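Local coordinates for calcium uptake protein 3, mitochondrial (Homo sapiens, PDB 6AGI), which senses calcium through its EF-hands and, as a disulfide-linked heterodimer with MICU1, regulates the mitochondrial calcium uniporter, at residues V345-V348 with F349-D353. Sequence-based numbering, arbitrary orientation.
Sequences VNTV and FKIFD. With CA (calcium ion), chain G.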
# COMPACT_ATOMS: atom_id res chain seq x y z
N VAL B 345 -6.32 14.81 16.06
CA VAL B 345 -4.88 14.79 15.88
C VAL B 345 -4.18 14.81 17.22
O VAL B 345 -3.28 14.01 17.49
CB VAL B 345 -4.42 15.96 14.99
CG1 VAL B 345 -2.92 16.06 14.99
CG2 VAL B 345 -4.90 15.75 13.56
N ASN B 346 -4.62 15.70 18.10
CA ASN B 346 -4.01 15.80 19.42
C ASN B 346 -4.14 14.50 20.19
O ASN B 346 -3.21 14.06 20.88
CB ASN B 346 -4.64 16.97 20.17
CG ASN B 346 -3.97 17.27 21.49
OD1 ASN B 346 -3.21 16.47 22.04
ND2 ASN B 346 -4.19 18.48 21.98
N THR B 347 -5.29 13.83 20.03
CA THR B 347 -5.50 12.58 20.72
C THR B 347 -4.58 11.50 20.18
O THR B 347 -3.95 10.77 20.96
CB THR B 347 -6.97 12.18 20.62
OG1 THR B 347 -7.77 13.22 21.21
CG2 THR B 347 -7.19 10.89 21.37
N VAL B 348 -4.48 11.37 18.85
CA VAL B 348 -3.55 10.42 18.26
C VAL B 348 -2.14 10.66 18.77
O VAL B 348 -1.42 9.72 19.11
CB VAL B 348 -3.60 10.47 16.72
CG1 VAL B 348 -2.50 9.63 16.14
CG2 VAL B 348 -4.93 9.99 16.20
N PHE B 349 -1.73 11.93 18.85
CA PHE B 349 -0.37 12.20 19.33
C PHE B 349 -0.19 11.76 20.78
O PHE B 349 0.80 11.10 21.11
CB PHE B 349 -0.02 13.68 19.14
CG PHE B 349 0.56 13.97 17.79
CD1 PHE B 349 -0.11 13.58 16.63
CD2 PHE B 349 1.81 14.56 17.67
CE1 PHE B 349 0.43 13.82 15.38
CE2 PHE B 349 2.36 14.81 16.41
CZ PHE B 349 1.66 14.43 15.26
N LYS B 350 -1.15 12.08 21.65
CA LYS B 350 -1.00 11.66 23.04
C LYS B 350 -1.08 10.14 23.19
O LYS B 350 -0.51 9.58 24.14
CB LYS B 350 -2.06 12.33 23.92
CG LYS B 350 -1.55 13.47 24.82
CD LYS B 350 -0.92 14.66 24.08
CE LYS B 350 -0.61 15.82 25.04
NZ LYS B 350 -0.01 15.37 26.34
N ILE B 351 -1.75 9.45 22.28
CA ILE B 351 -1.78 7.99 22.34
C ILE B 351 -0.43 7.41 21.91
O ILE B 351 0.14 6.58 22.62
CB ILE B 351 -2.94 7.45 21.49
CG1 ILE B 351 -4.28 7.85 22.11
CG2 ILE B 351 -2.89 5.94 21.37
CD1 ILE B 351 -5.44 7.57 21.19
N PHE B 352 0.12 7.86 20.78
CA PHE B 352 1.29 7.22 20.17
C PHE B 352 2.63 7.90 20.44
O PHE B 352 3.67 7.27 20.19
CB PHE B 352 1.13 7.12 18.65
CG PHE B 352 -0.04 6.31 18.20
CD1 PHE B 352 0.08 4.95 18.02
CD2 PHE B 352 -1.26 6.91 17.97
CE1 PHE B 352 -1.00 4.19 17.60
CE2 PHE B 352 -2.34 6.17 17.54
CZ PHE B 352 -2.21 4.80 17.36
N ASP B 353 2.66 9.16 20.86
CA ASP B 353 3.94 9.84 21.01
C ASP B 353 4.48 9.44 22.39
O ASP B 353 4.09 9.98 23.43
CB ASP B 353 3.76 11.35 20.86
CG ASP B 353 4.87 12.17 21.49
OD1 ASP B 353 6.05 11.75 21.46
OD2 ASP B 353 4.54 13.25 22.02
CA CA G . 7.46 11.72 19.50
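The ring of Phe-352 meets the carbonyl group of Val-348, one helical turn back, at its edge; one face, offset toward the rim, takes CG2 of neighbouring Ile-351, and methyl CG1 of Val-348 lies off the plane on the other side, 3.5 Å from Phe-352 CD2. The ring also meets that of Phe-365, planes at about 60°. Phe-352 and Phe-349 both belong to the entering helix (342-352) of the third EF-hand. The Phe-349 ring has CG1 of Val-345 alongside it, 4.0 Å from CE1, and meets Phe-328 edge-to-face. Large rings suit these places because they reach neighbouring elements, Phe-349 touching Gln-325, Phe-352 Leu-265, and both Leu-360 of strand 359-360, while the short branched valines pack beside them without crowding the turn. Val-348 turns CG1 toward Phe-352 by setting it anti to its own N (chi1 172°). Thr-347 does likewise with CG2, 3.8 Å from CD1 of Ile-351, while its hydroxyl hydrogen-bonds back to the main-chain O of His-343; Ile-351 reaches on to helices 258-265 and 274-284. Asn-346 OD1 lies 3.6 Å from Lys-350 CD; both residues are only partly buried, which suits polar side chains. Main-chain i+4 bonds hold this spacing, ending with Phe-352 N to Val-348 O at 2.9 Å. The helical conformation stops at Asp-353, the loop's first ligand, whose OD2 accepts the amide of Asp-358 while OD1 binds the calcium ion at 2.4 Å.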